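Local atomic coordinates of 3-methylaspartate ammonia-lyase (Citrobacter amalonaticus, PDB entry 1KKR), a protein that catalyses the magnesium-dependent, reversible anti elimination of ammonia from (2S,3S)-3-methylaspartate to give mesaconate, a step of glutamate degradation. Residues A[191-196]-A[235-240]; A[271-276]-A[303-308]. All coordinates share one frame; numbering follows the deposited sequence.

How the contacts relate
Contacts 1 and 2 lie next to each other in one parallel barrel sheet, their centres about 10 Å apart, and strands 234-238 and 270-273 are neighbours within it. There Y271 N and L235 O, 2.8 Å apart, probably form a backbone hydrogen bond, and H236 NE2 probably donates to E273 OE1, also at 2.8 Å, tying one contact to a metal ligand of the other; H236 ND1 is hydrogen-bonded to R382. Both meet at the same magnesium ion and bound 3-methylaspartate. Contact 1 supplies one protein oxygen to the metal, from D238, and contact 2 supplies two, from E273 and D307; the ligand's OD1 and waters 1 and 2 complete the six.

Contact 1: residues A[191-196]-A[235-240]; sequences VLPHAL and LHIDVY. With MG (magnesium ion), chain C; 2AS ((2S,3S)-3-methyl-aspartic acid), chain E.
D238 OD2 is shared by two partners: the magnesium ion, 2.1 Å away, and H194 NE2, which meets it in a weak, bent hydrogen bond of 3.1 Å (N-H...O 121°). The strands carrying these residues are the second and third of the TIM barrel in an enolase-like fold, parallel neighbours whose C-terminal ends border the active site. H194 NE2 also donates to OD2 of the bound 3-methylaspartate at 2.7 Å, a shorter and straighter bond. Because the other oxygen of that ligand carboxylate, OD1, is on the metal, magnesium and imidazole act on the same group, consistent with the role of H194 as transition-state stabiliser.

With CG anti to the backbone N in both (chi1 -165° in H194), the imidazole and the aspartate lie alongside each other. D238 CB sits over one ring face, 3.4 Å from the H194 ring centroid in a CH-pi contact, while ring and carboxylate planes are turned 60° apart. ND1, remote from the ligand, accepts the backbone N-H of L196, tilted from the ring plane; with both nitrogens engaged, the imidazole's rotation is fixed and NE2 is turned toward the ligand and D238.

Behind the site runs a short backbone ladder, with H236 N bonded to L192 O, H194 N to H236 O and D238 N to H194 O, each at 2.8 Å. A cis peptide bond precedes P193, whose CD packs against I237 CG1, and helix 209-225 covers the proline. D238 OD1 accepts the backbone N-H of Y240, closing an Asx turn, and a hydrogen bond from metal-bound water 1 at 2.7 Å.

Contact 2: residues A[271-276]-A[303-308]; sequences YIEGPV and KIVADE. With MG (magnesium ion), chain C; 2AS ((2S,3S)-3-methyl-aspartic acid), chain E.
The magnesium site draws two of its carboxylate ligands from this contact: E273 OE2 and D307 OD2 each lie 2.2 Å from the ion. These two oxygens approach to 3.0 Å without a hydrogen bond, held together by the shared cation, and their carboxylate planes stand 71° apart. An extended chain, with CG trans to the backbone N (chi1 173°), brings the E273 carboxylate up to the metal. The outer oxygens have their own partners: E273 OE1 is met by H236, while D307 OD1 forms a salt bridge with K331, the proton acceptor, an arrangement consistent with D307 orienting the lysine.

E308 works from the second shell. Its side chain folds back at chi2 (70°), and its two oxygens accept from the metal-bound waters, OE2 from water 1 at 2.6 Å and OE1 from water 2.

Strands 270-273 and 303-306 are joined through helix 281-297 as a beta-alpha-beta unit of the TIM barrel, and they pair in parallel. I272 N bonds to K303 O, V305 N to I272 O and G274 N to V305 O, each at 2.9 Å. G274, with its positive phi, turns the chain away just beyond the last of these bonds. On the helix-facing side P275 CG rests near I304 CG2.

At the other end of the strands, Y271 and K303 run side by side. K303 CB lies over one face of the phenol, CD packs near CZ, and NZ donates to Y271 OH at 2.9 Å; E354 forms a hydrogen bond with Y271 OH and a salt bridge with K303 NZ. V305 CG2 reaches the ring edge in its plane, 3.8 Å from Y271 CD2.

Contact 1: residues A[191-196]-A[235-240]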
loop_
_atom_site.group_PDB
_atom_site.type_symbol
_atom_site.label_atom_id
_atom_site.label_comp_id
_atom_site.label_asym_id
_atom_site.label_seq_id
_atom_site.Cartn_x
_atom_site.Cartn_y
_atom_site.Cartn_z
ATOM N N VAL A 191 -13.910 4.715 11.339
ATOM C CA VAL A 191 -13.965 3.612 12.299
ATOM C C VAL A 191 -12.538 3.138 12.617
ATOM O O VAL A 191 -11.673 2.964 11.725
ATOM C CB VAL A 191 -14.846 2.427 11.780
ATOM C CG1 VAL A 191 -15.127 1.383 12.893
ATOM C CG2 VAL A 191 -16.158 2.946 11.212
ATOM N N LEU A 192 -12.294 2.882 13.891
ATOM C CA LEU A 192 -10.963 2.512 14.341
ATOM C C LEU A 192 -10.962 1.888 15.723
ATOM O O LEU A 192 -11.936 2.027 16.445
ATOM C CB LEU A 192 -10.068 3.757 14.326
ATOM C CG LEU A 192 -10.276 4.710 15.506
ATOM C CD1 LEU A 192 -9.104 5.580 15.636
ATOM C CD2 LEU A 192 -11.513 5.525 15.385
ATOM N N PRO A 193 -9.873 1.235 16.128
ATOM C CA PRO A 193 -8.709 0.944 15.307
ATOM C C PRO A 193 -8.275 -0.540 15.264
ATOM O O PRO A 193 -7.105 -0.823 15.041
ATOM C CB PRO A 193 -7.663 1.684 16.106
ATOM C CG PRO A 193 -8.017 1.307 17.477
ATOM C CD PRO A 193 -9.532 1.058 17.549
ATOM N N HIS A 194 -9.199 -1.451 15.524
ATOM C CA HIS A 194 -8.944 -2.893 15.626
ATOM C C HIS A 194 -8.186 -3.266 16.892
ATOM O O HIS A 194 -8.700 -4.008 17.720
ATOM C CB HIS A 194 -8.209 -3.434 14.417
ATOM C CG HIS A 194 -8.251 -4.928 14.341
ATOM N ND1 HIS A 194 -7.389 -5.732 15.063
ATOM C CD2 HIS A 194 -9.079 -5.766 13.667
ATOM C CE1 HIS A 194 -7.667 -7.002 14.804
ATOM N NE2 HIS A 194 -8.688 -7.051 13.962
ATOM N N ALA A 195 -6.974 -2.729 17.012
ATOM C CA ALA A 195 -6.092 -2.846 18.184
ATOM C C ALA A 195 -5.461 -4.191 18.453
ATOM O O ALA A 195 -4.628 -4.279 19.354
ATOM C CB ALA A 195 -6.729 -2.265 19.483
ATOM N N LEU A 196 -5.815 -5.220 17.686
ATOM C CA LEU A 196 -5.141 -6.510 17.809
ATOM C C LEU A 196 -5.021 -6.965 19.284
ATOM O O LEU A 196 -3.924 -7.305 19.779
ATOM C CB LEU A 196 -3.782 -6.465 17.092
ATOM C CG LEU A 196 -3.214 -7.860 16.807
ATOM C CD1 LEU A 196 -4.076 -8.707 15.885
ATOM C CD2 LEU A 196 -1.883 -7.709 16.186
ATOM N N LEU A 235 -15.628 3.292 17.570
ATOM C CA LEU A 235 -14.550 2.449 18.039
ATOM C C LEU A 235 -14.922 0.991 17.742
ATOM O O LEU A 235 -16.038 0.578 17.987
ATOM C CB LEU A 235 -14.317 2.630 19.514
ATOM C CG LEU A 235 -14.200 4.083 19.959
ATOM C CD1 LEU A 235 -13.848 3.998 21.479
ATOM C CD2 LEU A 235 -13.161 4.807 19.157
ATOM N N HIS A 236 -13.968 0.249 17.183
ATOM C CA HIS A 236 -14.111 -1.158 16.760
ATOM C C HIS A 236 -12.782 -1.861 17.135
ATOM O O HIS A 236 -11.727 -1.510 16.644
ATOM C CB HIS A 236 -14.448 -1.199 15.256
ATOM C CG HIS A 236 -14.690 -2.570 14.695
ATOM N ND1 HIS A 236 -15.612 -2.806 13.696
ATOM C CD2 HIS A 236 -14.136 -3.772 14.987
ATOM C CE1 HIS A 236 -15.634 -4.102 13.417
ATOM N NE2 HIS A 236 -14.740 -4.712 14.179
ATOM N N ILE A 237 -12.867 -2.807 18.067
ATOM C CA ILE A 237 -11.739 -3.453 18.667
ATOM C C ILE A 237 -11.947 -4.963 18.649
ATOM O O ILE A 237 -12.952 -5.469 19.086
ATOM C CB ILE A 237 -11.570 -2.974 20.125
ATOM C CG1 ILE A 237 -10.959 -1.586 20.190
ATOM C CG2 ILE A 237 -10.566 -3.865 20.865
ATOM C CD1 ILE A 237 -11.040 -0.955 21.587
ATOM N N ASP A 238 -10.973 -5.667 18.096
ATOM C CA ASP A 238 -11.044 -7.108 17.942
ATOM C C ASP A 238 -10.293 -7.763 19.064
ATOM O O ASP A 238 -9.120 -7.463 19.300
ATOM C CB ASP A 238 -10.432 -7.487 16.591
ATOM C CG ASP A 238 -10.730 -8.916 16.166
ATOM O OD1 ASP A 238 -11.059 -9.807 16.990
ATOM O OD2 ASP A 238 -10.620 -9.220 14.966
ATOM N N VAL A 239 -11.000 -8.610 19.801
ATOM C CA VAL A 239 -10.402 -9.264 20.978
ATOM C C VAL A 239 -10.037 -10.758 20.787
ATOM O O VAL A 239 -9.614 -11.432 21.753
ATOM C CB VAL A 239 -11.236 -9.100 22.262
ATOM C CG1 VAL A 239 -11.367 -7.646 22.658
ATOM C CG2 VAL A 239 -12.552 -9.701 22.101
ATOM N N TYR A 240 -10.238 -11.264 19.569
ATOM C CA TYR A 240 -9.691 -12.547 19.174
ATOM C C TYR A 240 -10.016 -13.611 20.226
ATOM O O TYR A 240 -9.230 -14.517 20.536
ATOM C CB TYR A 240 -8.191 -12.312 18.975
ATOM C CG TYR A 240 -7.451 -13.311 18.130
ATOM C CD1 TYR A 240 -6.353 -13.986 18.666
ATOM C CD2 TYR A 240 -7.815 -13.594 16.811
ATOM C CE1 TYR A 240 -5.633 -14.926 17.941
ATOM C CE2 TYR A 240 -7.091 -14.558 16.065
ATOM C CZ TYR A 240 -5.982 -15.212 16.652
ATOM O OH TYR A 240 -5.185 -16.157 16.002
HETATM MG MG MG C . -11.479 -10.457 13.559
HETATM C C 2AS E . -6.381 -9.653 8.992
HETATM O O 2AS E . -5.748 -8.711 8.508
HETATM C CA 2AS E . -7.000 -9.581 10.403
HETATM N N 2AS E . -6.327 -8.617 11.297
HETATM C CB 2AS E . -8.545 -9.386 10.296
HETATM C CG 2AS E . -9.221 -9.519 11.644
HETATM O OD1 2AS E . -10.426 -9.733 11.766
HETATM C C4 2AS E . -9.050 -8.082 9.684
HETATM O OD2 2AS E . -8.514 -9.451 12.633
HETATM O OXT 2AS E . -6.523 -10.672 8.311
HETATM O O HOH W 1 -12.166 -11.575 15.258
HETATM O O HOH W 2 -10.066 -11.974 14.009
#

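Contact 2: residues A[271-276]-A[303-308]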
loop_
_atom_site.group_PDB
_atom_site.type_symbol
_atom_site.label_atom_id
_atom_site.label_comp_id
_atom_site.label_asym_id
_atom_site.label_seq_id
_atom_site.Cartn_x
_atom_site.Cartn_y
_atom_site.Cartn_z
ATOM N N TYR A 271 -17.824 -1.083 19.389
ATOM C CA TYR A 271 -18.011 -2.415 18.811
ATOM C C TYR A 271 -16.855 -3.315 19.276
ATOM O O TYR A 271 -15.662 -2.927 19.225
ATOM C CB TYR A 271 -17.979 -2.362 17.283
ATOM C CG TYR A 271 -19.252 -1.862 16.571
ATOM C CD1 TYR A 271 -19.680 -0.556 16.695
ATOM C CD2 TYR A 271 -19.991 -2.703 15.783
ATOM C CE1 TYR A 271 -20.803 -0.101 16.055
ATOM C CE2 TYR A 271 -21.117 -2.273 15.157
ATOM C CZ TYR A 271 -21.520 -0.950 15.291
ATOM O OH TYR A 271 -22.665 -0.491 14.681
ATOM N N ILE A 272 -17.214 -4.527 19.685
ATOM C CA ILE A 272 -16.248 -5.500 20.150
ATOM C C ILE A 272 -16.403 -6.716 19.220
ATOM O O ILE A 272 -17.443 -7.355 19.146
ATOM C CB ILE A 272 -16.487 -5.897 21.603
ATOM C CG1 ILE A 272 -16.287 -4.731 22.597
ATOM C CG2 ILE A 272 -15.629 -7.104 21.954
ATOM C CD1 ILE A 272 -15.000 -4.027 22.648
ATOM N N GLU A 273 -15.337 -7.013 18.500
ATOM C CA GLU A 273 -15.331 -8.116 17.545
ATOM C C GLU A 273 -14.697 -9.312 18.220
ATOM O O GLU A 273 -13.705 -9.181 18.958
ATOM C CB GLU A 273 -14.538 -7.727 16.283
ATOM C CG GLU A 273 -14.329 -8.860 15.278
ATOM C CD GLU A 273 -13.761 -8.455 13.934
ATOM O OE1 GLU A 273 -13.751 -7.266 13.601
ATOM O OE2 GLU A 273 -13.381 -9.364 13.162
ATOM N N GLY A 274 -15.295 -10.464 17.948
ATOM C CA GLY A 274 -14.795 -11.772 18.331
ATOM C C GLY A 274 -14.647 -11.996 19.812
ATOM O O GLY A 274 -13.599 -12.414 20.294
ATOM N N PRO A 275 -15.676 -11.658 20.552
ATOM C CA PRO A 275 -15.578 -11.697 21.988
ATOM C C PRO A 275 -15.207 -13.073 22.547
ATOM O O PRO A 275 -14.452 -13.117 23.544
ATOM C CB PRO A 275 -16.990 -11.261 22.421
ATOM C CG PRO A 275 -17.889 -11.612 21.284
ATOM C CD PRO A 275 -16.998 -11.153 20.134
ATOM N N VAL A 276 -15.757 -14.136 21.965
ATOM C CA VAL A 276 -15.474 -15.495 22.406
ATOM C C VAL A 276 -15.157 -16.315 21.154
ATOM O O VAL A 276 -15.355 -15.856 20.019
ATOM C CB VAL A 276 -16.643 -16.180 23.152
ATOM C CG1 VAL A 276 -17.173 -15.356 24.275
ATOM C CG2 VAL A 276 -17.795 -16.388 22.232
ATOM N N LYS A 303 -21.945 -2.913 20.882
ATOM C CA LYS A 303 -22.350 -3.974 19.955
ATOM C C LYS A 303 -21.241 -5.028 19.781
ATOM O O LYS A 303 -20.036 -4.775 20.008
ATOM C CB LYS A 303 -22.729 -3.390 18.582
ATOM C CG LYS A 303 -24.090 -2.630 18.477
ATOM C CD LYS A 303 -24.209 -2.054 17.066
ATOM C CE LYS A 303 -25.527 -1.214 16.781
ATOM N NZ LYS A 303 -25.241 0.064 15.992
ATOM N N ILE A 304 -21.633 -6.202 19.337
ATOM C CA ILE A 304 -20.647 -7.225 19.078
ATOM C C ILE A 304 -20.686 -7.703 17.638
ATOM O O ILE A 304 -21.730 -7.732 16.984
ATOM C CB ILE A 304 -20.767 -8.452 20.020
ATOM C CG1 ILE A 304 -22.065 -9.196 19.786
ATOM C CG2 ILE A 304 -20.404 -8.068 21.460
ATOM C CD1 ILE A 304 -22.067 -10.556 20.507
ATOM N N VAL A 305 -19.510 -8.118 17.202
ATOM C CA VAL A 305 -19.250 -8.546 15.843
ATOM C C VAL A 305 -18.700 -9.990 15.741
ATOM O O VAL A 305 -17.660 -10.310 16.316
ATOM C CB VAL A 305 -18.150 -7.665 15.184
ATOM C CG1 VAL A 305 -17.976 -8.040 13.700
ATOM C CG2 VAL A 305 -18.408 -6.155 15.331
ATOM N N ALA A 306 -19.370 -10.826 14.949
ATOM C CA ALA A 306 -18.883 -12.168 14.618
ATOM C C ALA A 306 -17.750 -12.114 13.626
ATOM O O ALA A 306 -17.721 -11.236 12.773
ATOM C CB ALA A 306 -20.005 -12.977 14.037
ATOM N N ASP A 307 -16.798 -13.042 13.720
ATOM C CA ASP A 307 -15.808 -13.187 12.647
ATOM C C ASP A 307 -15.448 -14.655 12.507
ATOM O O ASP A 307 -15.891 -15.312 11.575
ATOM C CB ASP A 307 -14.606 -12.278 12.939
ATOM C CG ASP A 307 -13.421 -12.455 11.970
ATOM O OD1 ASP A 307 -13.551 -13.027 10.869
ATOM O OD2 ASP A 307 -12.295 -11.975 12.234
ATOM N N GLU A 308 -14.668 -15.189 13.448
ATOM C CA GLU A 308 -14.283 -16.600 13.389
ATOM C C GLU A 308 -15.505 -17.496 13.347
ATOM O O GLU A 308 -16.410 -17.311 14.132
ATOM C CB GLU A 308 -13.449 -16.948 14.602
ATOM C CG GLU A 308 -12.004 -16.384 14.591
ATOM C CD GLU A 308 -11.824 -14.866 14.754
ATOM O OE1 GLU A 308 -10.699 -14.394 14.388
ATOM O OE2 GLU A 308 -12.721 -14.147 15.289
HETATM MG MG MG C . -11.479 -10.457 13.559
HETATM C C 2AS E . -6.381 -9.653 8.992
HETATM O O 2AS E . -5.748 -8.711 8.508
HETATM C CA 2AS E . -7.000 -9.581 10.403
HETATM N N 2AS E . -6.327 -8.617 11.297
HETATM C CB 2AS E . -8.545 -9.386 10.296
HETATM C CG 2AS E . -9.221 -9.519 11.644
HETATM O OD1 2AS E . -10.426 -9.733 11.766
HETATM C C4 2AS E . -9.050 -8.082 9.684
HETATM O OD2 2AS E . -8.514 -9.451 12.633
HETATM O OXT 2AS E . -6.523 -10.672 8.311
HETATM O O HOH W 3 -14.723 -14.666 17.478
HETATM O O HOH W 2 -10.066 -11.974 14.009
HETATM O O HOH W 1 -12.166 -11.575 15.258
#